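Local coordinates for pyridoxamine 5'-phosphate oxidase-related, FMN-binding protein (PDB 6ECI) that binds flavin-adenine dinucleotide and probably sequesters it, which would protect mycobacteria against hypoxic and oxidative stress, at residues V40-T45 with Q99-L104; A93-A98 with T112-V117; E11-L16 with V80-V85. All coordinates share one frame; numbering follows the deposited sequence. Where two conformers were deposited one is given.

In the fold
All three contacts reach the same antiparallel sheet. Interaction 3 is the buried one: helix 9-16 lies on strand 77-88 through apolar side chains, and the other side of that strand carries the FAD adenine. Interaction 2 is partly buried and chemically mixed, with a salt bridge and a CH-pi contact holding helix 92-99 to strand 114-119. Interaction 1 is a surface contact in which the loop leaving helix 92-99 rests on the end of strand 31-41 through methyl packing. Interactions 1 and 2 adjoin, joined by Gln42 and by the packing of Leu103 on Trp114, while Trp13 of interaction 3 reaches the 40-45 turn.

Interaction 1: residues V40-T45 with Q99-L104; sequences VVQNRT and QRAELL
Val40 meets the 99-104 loop with both of its methyls, one toward Leu103 and Glu102, the other toward Ala101. CG1 reaches Leu103, coming within 3.5 Å of Leu103 CG, and the two side chains pass at a slant. The same CG1 lies 3.6 Å from Glu102 O, so this methyl touches backbone as well as side chain. CG2 is 3.7 Å from Ala101 CB. With chi1 at -47°, CG1 sits opposite the carbonyl carbon and CG2 is tucked between the backbone N and that carbon, which spreads the fork over the loop. On the loop side, Glu102 is the centre of an inverse gamma turn closed by a weak bond from Leu103 N to Ala101 O. Its side chain leads away, while those of Ala101 and Leu103 bear on Val40.

Gln42 reaches Ala101 with the end of its extended chain, NE2 lying 3.6 Å from Ala101 CB. The amide finds its polar partners elsewhere: NE2 donates to Glu97 O and OE1 accepts from Arg116 NH1, so both ends of a buried group are satisfied, consistent with this orientation of the amide.

Beyond Gln42, Asn43 and Arg44, both in left-handed backbone conformations, form the two-residue turn of a beta-hairpin joining strands 31-41 and 46-49. Val40, Gln42 and Ala101 all touch Leu47 of the latter, and Leu103 packs on Trp114 of strand 114-119. At the end of residues 99-104, Leu104 N bonds to OD1 of Asn38, which binds FAD, and the Leu104 side chain packs on Phe129 of the second subunit.

Interaction 2: residues A93-A98 with T112-V117; sequences ADLAEA and THWVRV
Asp94 and Arg116 supply the charged part of the contact, where helix 92-99, which follows strand 77-88, packs on strand 114-119 of the antiparallel sheet. The guanidinium approaches side-on, and two of its nitrogens, NE and NH2, turn to a single carboxylate oxygen: Asp94 OD1 receives NE at 2.6 Å through its syn lone pair, on the side of the other oxygen, while NH2 at 2.8 Å comes nearly along the C-O direction. The two flat groups are only 21° from coplanar. NH2 also makes a weak bond to Asp94 O and packs 3.6 Å from Glu97 CG.

The aromatic part belongs to Trp114. Ala98 CB sits over its six-membered ring, 4.0 Å from the centroid, in a CH-pi contact, and Ala98 O lies over a face with Trp114 CH2 at 3.3 Å. Leu95 CD1 adds apolar contact.

Helix and strand run at 94° to each other, and Trp114 and Arg116, both turned toward the helix, share its residues: Asp94 and Glu97 on Arg116, Leu95 on Trp114, Ala98 on both. Arg116 NH1 also bonds to Gln42 OE1 and Thr45 OG1, so helix and 42-45 turn both hold the buried guanidinium, whose charge Asp94 probably offsets.

Interaction 3: residues E11-L16 with V80-V85; sequences ECWDLL and VIVRGV. With FAD (flavin-adenine dinucleotide), chain C.
Helix 9-16 packs across the sheet of the FMN-binding split-barrel family here, and Cys12, Leu16 and Val80 form the centre of that contact. The helix crosses strand 80-85 at 107°, with 9.0 Å between the axes of the two segments. Val80 CG2 bears on Cys12, 3.7 Å from its CB, while CG1 lies mainly against Leu16 and also near Cys12 CB. Leu16 CD2 comes 3.6 Å from Val80 CB. The valine's chi1 of 171° sets CG1 opposite its own backbone N and turns it toward Leu16. Leu15 adds a looser touch on CG2.

One step along the strand face, Val82 CG2 receives Leu16 CD1 at 4.2 Å and Trp13 CH2 at 4.4 Å. Trp13 leaves the helix pointing away from the strand, but its long ring swings the far end back toward Val82. Ile122 of strand 121-127 touches Cys12, Trp13, Val80 and Val82, adding to this apolar layer.

Ile81 points to the other side of the strand. Its CG1 comes within 3.4 Å of FAD C2A, on the adenine, and Ile34 of the second subunit packs on Ile81. Arg83, on that side too, bonds through NH1 to Ser32 O of the second subunit. The same FAD is held by Ser79 and Arg125 of this chain and by backbone atoms of Pro36, Arg49 and Lys55 of the second subunit. Strand 77-88 thus has a core face under the helix and a cofactor face at the dimer interface, as in flavin-binding split barrels, whose sites lie between subunits.

Interaction 1: residues V40-T45 with Q99-L104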
loop_
_atom_site.group_PDB
_atom_site.type_symbol
_atom_site.label_atom_id
_atom_site.label_comp_id
_atom_site.label_asym_id
_atom_site.label_seq_id
_atom_site.Cartn_x
_atom_site.Cartn_y
_atom_site.Cartn_z
ATOM N N VAL B 40 13.389 4.268 4.156
ATOM C CA VAL B 40 14.238 3.477 5.038
ATOM C C VAL B 40 13.806 3.731 6.473
ATOM O O VAL B 40 13.170 4.739 6.792
ATOM C CB VAL B 40 15.749 3.771 4.887
ATOM C CG1 VAL B 40 16.159 3.784 3.436
ATOM C CG2 VAL B 40 16.109 5.082 5.561
ATOM N N VAL B 41 14.167 2.792 7.343
ATOM C CA VAL B 41 13.862 2.865 8.765
ATOM C C VAL B 41 15.086 3.402 9.491
ATOM O O VAL B 41 16.204 2.917 9.277
ATOM C CB VAL B 41 13.456 1.488 9.313
ATOM C CG1 VAL B 41 13.215 1.565 10.807
ATOM C CG2 VAL B 41 12.223 0.979 8.593
ATOM N N GLN B 42 14.877 4.405 10.342
ATOM C CA GLN B 42 15.948 5.007 11.136
ATOM C C GLN B 42 15.428 5.237 12.546
ATOM O O GLN B 42 14.598 6.127 12.759
ATOM C CB GLN B 42 16.426 6.324 10.525
ATOM C CG GLN B 42 17.358 6.191 9.344
ATOM C CD GLN B 42 17.996 7.514 8.981
ATOM O OE1 GLN B 42 17.468 8.577 9.309
ATOM N NE2 GLN B 42 19.140 7.459 8.306
ATOM N N ASN B 43 15.917 4.446 13.501
ATOM C CA ASN B 43 15.606 4.610 14.923
ATOM C C ASN B 43 14.097 4.656 15.160
ATOM O O ASN B 43 13.552 5.615 15.716
ATOM C CB ASN B 43 16.282 5.863 15.489
ATOM C CG ASN B 43 17.766 5.906 15.200
ATOM O OD1 ASN B 43 18.264 6.861 14.604
ATOM N ND2 ASN B 43 18.484 4.870 15.620
ATOM N N ARG B 44 13.426 3.591 14.724
ATOM C CA ARG B 44 11.975 3.465 14.864
ATOM C C ARG B 44 11.262 4.686 14.289
ATOM O O ARG B 44 10.327 5.225 14.883
ATOM C CB ARG B 44 11.579 3.230 16.325
ATOM C CG ARG B 44 12.457 2.213 17.029
ATOM C CD ARG B 44 11.703 1.398 18.063
ATOM N NE ARG B 44 12.179 0.016 18.077
ATOM C CZ ARG B 44 11.638 -0.963 18.796
ATOM N NH1 ARG B 44 10.595 -0.720 19.579
ATOM N NH2 ARG B 44 12.147 -2.187 18.733
ATOM N N THR B 45 11.739 5.151 13.135
ATOM C CA THR B 45 11.045 6.154 12.341
ATOM C C THR B 45 11.088 5.713 10.886
ATOM O O THR B 45 11.956 4.935 10.480
ATOM C CB THR B 45 11.657 7.560 12.474
ATOM O OG1 THR B 45 12.912 7.612 11.783
ATOM C CG2 THR B 45 11.869 7.932 13.930
ATOM N N GLN B 99 20.767 12.099 5.914
ATOM C CA GLN B 99 21.654 12.059 4.758
ATOM C C GLN B 99 22.502 10.794 4.702
ATOM O O GLN B 99 23.019 10.462 3.630
ATOM C CB GLN B 99 22.547 13.300 4.745
ATOM C CG GLN B 99 21.762 14.594 4.573
ATOM C CD GLN B 99 22.606 15.837 4.776
ATOM O OE1 GLN B 99 23.757 15.761 5.210
ATOM N NE2 GLN B 99 22.033 16.994 4.466
ATOM N N ARG B 100 22.651 10.078 5.814
ATOM C CA ARG B 100 23.311 8.780 5.783
ATOM C C ARG B 100 22.386 7.655 5.337
ATOM O O ARG B 100 22.817 6.497 5.315
ATOM C CB ARG B 100 23.889 8.430 7.156
ATOM C CG ARG B 100 24.469 9.592 7.936
ATOM C CD ARG B 100 25.105 9.138 9.255
ATOM N NE ARG B 100 24.502 7.922 9.810
ATOM C CZ ARG B 100 24.973 6.690 9.627
ATOM N NH1 ARG B 100 26.063 6.491 8.895
ATOM N NH2 ARG B 100 24.350 5.653 10.172
ATOM N N ALA B 101 21.142 7.958 4.982
ATOM C CA ALA B 101 20.164 6.912 4.720
ATOM C C ALA B 101 20.425 6.227 3.382
ATOM O O ALA B 101 20.857 6.850 2.409
ATOM C CB ALA B 101 18.750 7.484 4.746
ATOM N N GLU B 102 20.146 4.926 3.336
ATOM C CA GLU B 102 20.402 4.123 2.137
ATOM C C GLU B 102 19.172 4.103 1.224
ATOM O O GLU B 102 18.584 3.063 0.934
ATOM C CB GLU B 102 20.827 2.713 2.532
ATOM C CG GLU B 102 22.286 2.591 2.955
ATOM C CD GLU B 102 23.249 2.866 1.818
ATOM O OE1 GLU B 102 23.678 4.028 1.665
ATOM O OE2 GLU B 102 23.576 1.917 1.076
ATOM N N LEU B 103 18.796 5.293 0.763
ATOM C CA LEU B 103 17.617 5.489 -0.068
ATOM C C LEU B 103 17.993 5.521 -1.542
ATOM O O LEU B 103 19.071 5.986 -1.920
ATOM C CB LEU B 103 16.884 6.782 0.296
ATOM C CG LEU B 103 15.843 6.625 1.409
ATOM C CD1 LEU B 103 15.555 7.944 2.130
ATOM C CD2 LEU B 103 14.570 5.978 0.892
ATOM N N LEU B 104 17.081 5.021 -2.370
ATOM C CA LEU B 104 17.269 5.076 -3.811
ATOM C C LEU B 104 17.417 6.529 -4.248
ATOM O O LEU B 104 16.644 7.388 -3.802
ATOM C CB LEU B 104 16.084 4.437 -4.534
ATOM C CG LEU B 104 15.920 2.915 -4.485
ATOM C CD1 LEU B 104 14.594 2.502 -5.111
ATOM C CD2 LEU B 104 17.078 2.211 -5.172
#

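Interaction 2: residues A93-A98 with T112-V117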
loop_
_atom_site.group_PDB
_atom_site.type_symbol
_atom_site.label_atom_id
_atom_site.label_comp_id
_atom_site.label_asym_id
_atom_site.label_seq_id
_atom_site.Cartn_x
_atom_site.Cartn_y
_atom_site.Cartn_z
ATOM N N ALA B 93 20.956 17.790 13.602
ATOM C CA ALA B 93 21.146 16.388 13.958
ATOM C C ALA B 93 20.242 15.490 13.123
ATOM O O ALA B 93 20.700 14.503 12.536
ATOM C CB ALA B 93 20.888 16.181 15.450
ATOM N N ASP B 94 18.950 15.829 13.053
ATOM C CA ASP B 94 18.016 15.072 12.224
ATOM C C ASP B 94 18.453 15.070 10.765
ATOM O O ASP B 94 18.408 14.030 10.096
ATOM C CB ASP B 94 16.609 15.658 12.368
ATOM C CG ASP B 94 15.521 14.717 11.870
ATOM O OD1 ASP B 94 15.849 13.654 11.305
ATOM O OD2 ASP B 94 14.329 15.049 12.036
ATOM N N LEU B 95 18.887 16.225 10.256
ATOM C CA LEU B 95 19.319 16.311 8.864
ATOM C C LEU B 95 20.535 15.432 8.609
ATOM O O LEU B 95 20.608 14.746 7.584
ATOM C CB LEU B 95 19.624 17.765 8.499
ATOM C CG LEU B 95 19.634 18.154 7.020
ATOM C CD1 LEU B 95 18.246 18.012 6.419
ATOM C CD2 LEU B 95 20.153 19.574 6.851
ATOM N N ALA B 96 21.497 15.435 9.534
ATOM C CA ALA B 96 22.697 14.625 9.350
ATOM C C ALA B 96 22.366 13.138 9.348
ATOM O O ALA B 96 22.979 12.361 8.606
ATOM C CB ALA B 96 23.720 14.949 10.437
ATOM N N GLU B 97 21.397 12.724 10.166
ATOM C CA GLU B 97 21.004 11.319 10.181
ATOM C C GLU B 97 20.277 10.935 8.897
ATOM O O GLU B 97 20.446 9.820 8.391
ATOM C CB GLU B 97 20.136 11.029 11.406
ATOM C CG GLU B 97 19.633 9.595 11.496
ATOM C CD GLU B 97 20.746 8.591 11.736
ATOM O OE1 GLU B 97 21.845 9.004 12.161
ATOM O OE2 GLU B 97 20.522 7.385 11.500
ATOM N N ALA B 98 19.471 11.850 8.351
ATOM C CA ALA B 98 18.722 11.545 7.136
ATOM C C ALA B 98 19.637 11.393 5.929
ATOM O O ALA B 98 19.321 10.633 5.007
ATOM C CB ALA B 98 17.679 12.631 6.873
ATOM N N THR B 112 15.843 18.855 -1.739
ATOM C CA THR B 112 15.607 17.844 -0.728
ATOM C C THR B 112 14.457 18.289 0.165
ATOM O O THR B 112 14.269 19.487 0.413
ATOM C CB THR B 112 16.888 17.555 0.070
ATOM O OG1 THR B 112 16.825 16.241 0.643
ATOM C CG2 THR B 112 17.141 18.597 1.156
ATOM N N HIS B 113 13.656 17.319 0.601
ATOM C CA HIS B 113 12.563 17.554 1.543
ATOM C C HIS B 113 12.402 16.252 2.318
ATOM O O HIS B 113 11.618 15.382 1.935
ATOM C CB HIS B 113 11.276 17.972 0.844
ATOM C CG HIS B 113 10.255 18.545 1.776
ATOM N ND1 HIS B 113 9.150 19.243 1.338
ATOM C CD2 HIS B 113 10.184 18.537 3.129
ATOM C CE1 HIS B 113 8.439 19.635 2.381
ATOM N NE2 HIS B 113 9.044 19.219 3.479
ATOM N N TRP B 114 13.157 16.128 3.405
ATOM C CA TRP B 114 13.130 14.925 4.220
ATOM C C TRP B 114 11.918 14.940 5.140
ATOM O O TRP B 114 11.638 15.945 5.799
ATOM C CB TRP B 114 14.407 14.808 5.048
ATOM C CG TRP B 114 15.666 14.737 4.245
ATOM C CD1 TRP B 114 16.504 15.770 3.939
ATOM C CD2 TRP B 114 16.236 13.567 3.652
ATOM N NE1 TRP B 114 17.561 15.314 3.188
ATOM C CE2 TRP B 114 17.419 13.965 2.996
ATOM C CE3 TRP B 114 15.860 12.222 3.607
ATOM C CZ2 TRP B 114 18.227 13.066 2.304
ATOM C CZ3 TRP B 114 16.663 11.331 2.920
ATOM C CH2 TRP B 114 17.833 11.756 2.278
ATOM N N VAL B 115 11.202 13.821 5.185
ATOM C CA VAL B 115 10.047 13.651 6.056
ATOM C C VAL B 115 10.218 12.347 6.822
ATOM O O VAL B 115 10.744 11.365 6.284
ATOM C CB VAL B 115 8.726 13.647 5.255
ATOM C CG1 VAL B 115 7.525 13.619 6.190
ATOM C CG2 VAL B 115 8.657 14.846 4.325
ATOM N N ARG B 116 9.787 12.340 8.080
ATOM C CA ARG B 116 9.778 11.138 8.904
ATOM C C ARG B 116 8.373 10.894 9.426
ATOM O O ARG B 116 7.685 11.831 9.841
ATOM C CB ARG B 116 10.736 11.246 10.093
ATOM C CG ARG B 116 12.212 11.194 9.754
ATOM C CD ARG B 116 13.039 11.148 11.032
ATOM N NE ARG B 116 14.428 11.538 10.815
ATOM C CZ ARG B 116 15.398 10.702 10.457
ATOM N NH1 ARG B 116 15.138 9.413 10.268
ATOM N NH2 ARG B 116 16.631 11.157 10.286
ATOM N N VAL B 117 7.951 9.636 9.407
ATOM C CA VAL B 117 6.715 9.231 10.063
ATOM C C VAL B 117 7.079 8.856 11.494
ATOM O O VAL B 117 7.670 7.801 11.737
ATOM C CB VAL B 117 6.034 8.068 9.333
ATOM C CG1 VAL B 117 4.770 7.654 10.071
ATOM C CG2 VAL B 117 5.708 8.461 7.908
#

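Interaction 3: residues E11-L16 with V80-V85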
loop_
_atom_site.group_PDB
_atom_site.type_symbol
_atom_site.label_atom_id
_atom_site.label_comp_id
_atom_site.label_asym_id
_atom_site.label_seq_id
_atom_site.Cartn_x
_atom_site.Cartn_y
_atom_site.Cartn_z
ATOM N N GLU B 11 10.142 -7.176 15.771
ATOM C CA GLU B 11 10.065 -7.867 14.488
ATOM C C GLU B 11 9.592 -6.923 13.391
ATOM O O GLU B 11 10.109 -6.959 12.268
ATOM C CB GLU B 11 9.140 -9.080 14.596
ATOM C CG GLU B 11 9.501 -10.040 15.721
ATOM C CD GLU B 11 8.380 -11.009 16.060
ATOM O OE1 GLU B 11 8.363 -12.123 15.502
ATOM O OE2 GLU B 11 7.513 -10.659 16.887
ATOM N N CYS B 12 8.623 -6.057 13.703
ATOM C CA CYS B 12 8.070 -5.154 12.699
ATOM C C CYS B 12 9.128 -4.187 12.180
ATOM O O CYS B 12 9.294 -4.026 10.964
ATOM C CB CYS B 12 6.885 -4.382 13.281
ATOM S SG CYS B 12 5.468 -5.389 13.770
ATOM N N TRP B 13 9.850 -3.526 13.089
ATOM C CA TRP B 13 10.823 -2.523 12.669
ATOM C C TRP B 13 11.943 -3.135 11.838
ATOM O O TRP B 13 12.488 -2.472 10.949
ATOM C CB TRP B 13 11.397 -1.799 13.888
ATOM C CG TRP B 13 10.434 -0.843 14.516
ATOM C CD1 TRP B 13 9.825 -0.970 15.732
ATOM C CD2 TRP B 13 9.959 0.384 13.955
ATOM N NE1 TRP B 13 9.000 0.104 15.961
ATOM C CE2 TRP B 13 9.065 0.950 14.886
ATOM C CE3 TRP B 13 10.201 1.059 12.756
ATOM C CZ2 TRP B 13 8.414 2.161 14.656
ATOM C CZ3 TRP B 13 9.555 2.260 12.529
ATOM C CH2 TRP B 13 8.672 2.799 13.474
ATOM N N ASP B 14 12.297 -4.395 12.104
ATOM C CA ASP B 14 13.300 -5.060 11.281
ATOM C C ASP B 14 12.706 -5.562 9.972
ATOM O O ASP B 14 13.330 -5.424 8.914
ATOM C CB ASP B 14 13.945 -6.211 12.054
ATOM C CG ASP B 14 15.099 -5.752 12.918
ATOM O OD1 ASP B 14 15.734 -4.736 12.564
ATOM O OD2 ASP B 14 15.374 -6.406 13.947
ATOM N N LEU B 15 11.503 -6.143 10.020
ATOM C CA LEU B 15 10.846 -6.579 8.792
ATOM C C LEU B 15 10.693 -5.424 7.810
ATOM O O LEU B 15 10.806 -5.615 6.594
ATOM C CB LEU B 15 9.485 -7.196 9.110
ATOM C CG LEU B 15 9.500 -8.637 9.624
ATOM C CD1 LEU B 15 8.091 -9.114 9.903
ATOM C CD2 LEU B 15 10.191 -9.552 8.632
ATOM N N LEU B 16 10.449 -4.215 8.320
ATOM C CA LEU B 16 10.379 -3.044 7.452
ATOM C C LEU B 16 11.702 -2.787 6.744
ATOM O O LEU B 16 11.714 -2.290 5.612
ATOM C CB LEU B 16 9.963 -1.815 8.260
ATOM C CG LEU B 16 8.489 -1.738 8.652
ATOM C CD1 LEU B 16 8.189 -0.425 9.356
ATOM C CD2 LEU B 16 7.622 -1.900 7.417
ATOM N N VAL B 80 3.380 -4.828 7.902
ATOM C CA VAL B 80 3.559 -3.929 9.034
ATOM C C VAL B 80 2.810 -2.640 8.731
ATOM O O VAL B 80 2.907 -2.110 7.617
ATOM C CB VAL B 80 5.051 -3.647 9.306
ATOM C CG1 VAL B 80 5.217 -2.547 10.339
ATOM C CG2 VAL B 80 5.752 -4.912 9.764
ATOM N N ILE B 81 2.053 -2.146 9.709
ATOM C CA ILE B 81 1.323 -0.890 9.593
ATOM C C ILE B 81 1.778 0.039 10.710
ATOM O O ILE B 81 1.766 -0.343 11.886
ATOM C CB ILE B 81 -0.201 -1.102 9.649
ATOM C CG1 ILE B 81 -0.658 -2.026 8.521
ATOM C CG2 ILE B 81 -0.926 0.229 9.545
ATOM C CD1 ILE B 81 -2.124 -2.383 8.590
ATOM N N VAL B 82 2.170 1.254 10.342
ATOM C CA VAL B 82 2.613 2.273 11.287
ATOM C C VAL B 82 1.600 3.409 11.268
ATOM O O VAL B 82 1.360 4.020 10.218
ATOM C CB VAL B 82 4.020 2.790 10.948
ATOM C CG1 VAL B 82 4.346 4.028 11.773
ATOM C CG2 VAL B 82 5.055 1.703 11.175
ATOM N N ARG B 83 1.000 3.687 12.422
ATOM C CA ARG B 83 0.196 4.886 12.616
ATOM C C ARG B 83 1.059 5.946 13.280
ATOM O O ARG B 83 1.663 5.691 14.327
ATOM C CB ARG B 83 -1.042 4.607 13.474
ATOM C CG ARG B 83 -1.948 3.520 12.933
ATOM C CD ARG B 83 -3.411 3.785 13.276
ATOM N NE ARG B 83 -4.255 2.631 12.973
ATOM C CZ ARG B 83 -5.157 2.585 11.993
ATOM N NH1 ARG B 83 -5.357 3.638 11.210
ATOM N NH2 ARG B 83 -5.868 1.482 11.804
ATOM N N GLY B 84 1.121 7.122 12.674
ATOM C CA GLY B 84 1.919 8.184 13.240
ATOM C C GLY B 84 1.656 9.513 12.572
ATOM O O GLY B 84 0.653 9.694 11.877
ATOM N N VAL B 85 2.577 10.447 12.799
ATOM C CA VAL B 85 2.502 11.789 12.239
ATOM C C VAL B 85 3.725 12.017 11.365
ATOM O O VAL B 85 4.844 11.647 11.738
ATOM C CB VAL B 85 2.414 12.864 13.343
ATOM C CG1 VAL B 85 2.202 14.237 12.726
ATOM C CG2 VAL B 85 1.295 12.533 14.316
HETATM P PA FAD C . -8.309 -6.910 13.829
HETATM O O1A FAD C . -7.738 -7.945 14.726
HETATM O O2A FAD C . -9.722 -6.441 14.181
HETATM O O5B FAD C . -7.356 -5.659 13.721
HETATM C C5B FAD C . -6.877 -4.976 14.899
HETATM C C4B FAD C . -5.725 -4.085 14.508
HETATM O O4B FAD C . -4.617 -4.902 14.080
HETATM C C3B FAD C . -5.993 -3.154 13.334
HETATM O O3B FAD C . -6.618 -1.948 13.758
HETATM C C2B FAD C . -4.586 -2.899 12.787
HETATM O O2B FAD C . -3.942 -1.805 13.431
HETATM C C1B FAD C . -3.869 -4.222 13.086
HETATM N N9A FAD C . -3.737 -5.095 11.926
HETATM C C8A FAD C . -4.684 -5.939 11.405
HETATM N N7A FAD C . -4.291 -6.599 10.343
HETATM C C5A FAD C . -2.985 -6.151 10.148
HETATM C C6A FAD C . -2.015 -6.468 9.182
HETATM N N6A FAD C . -2.199 -7.341 8.190
HETATM N N1A FAD C . -0.816 -5.845 9.279
HETATM C C2A FAD C . -0.620 -4.975 10.271
HETATM N N3A FAD C . -1.464 -4.595 11.231
HETATM C C4A FAD C . -2.642 -5.230 11.115
HETATM N N1 FAD C . -6.846 -11.375 4.657
HETATM C C2 FAD C . -7.775 -11.850 3.779
HETATM O O2 FAD C . -8.978 -11.876 4.060
HETATM N N3 FAD C . -7.373 -12.317 2.542
HETATM C C4 FAD C . -6.076 -12.358 2.070
HETATM O O4 FAD C . -5.839 -12.798 0.945
HETATM C C4X FAD C . -5.097 -11.851 3.012
HETATM N N5 FAD C . -3.843 -11.853 2.652
HETATM C C5X FAD C . -2.909 -11.367 3.555
HETATM C C6 FAD C . -1.564 -11.363 3.189
HETATM C C7 FAD C . -0.588 -10.887 4.058
HETATM C C7M FAD C . 0.855 -10.896 3.628
HETATM C C8 FAD C . -0.962 -10.403 5.322
HETATM C C8M FAD C . 0.070 -9.884 6.287
HETATM C C9 FAD C . -2.304 -10.406 5.692
HETATM C C9A FAD C . -3.274 -10.885 4.820
HETATM N N10 FAD C . -4.641 -10.908 5.165
HETATM C C10 FAD C . -5.580 -11.380 4.283
HETATM C "C1'" FAD C . -5.096 -10.401 6.465
HETATM C "C2'" FAD C . -5.635 -8.976 6.382
HETATM O "O2'" FAD C . -4.694 -8.134 5.717
HETATM C "C3'" FAD C . -5.883 -8.441 7.792
HETATM O "O3'" FAD C . -4.797 -8.820 8.628
HETATM C "C4'" FAD C . -7.186 -8.928 8.423
HETATM O "O4'" FAD C . -8.264 -8.729 7.508
HETATM C "C5'" FAD C . -7.479 -8.239 9.738
HETATM O "O5'" FAD C . -8.656 -8.827 10.326
HETATM P P FAD C . -8.852 -8.868 11.887
HETATM O O1P FAD C . -7.903 -9.914 12.479
HETATM O O2P FAD C . -10.283 -9.019 12.235
HETATM O O3P FAD C . -8.335 -7.441 12.336
#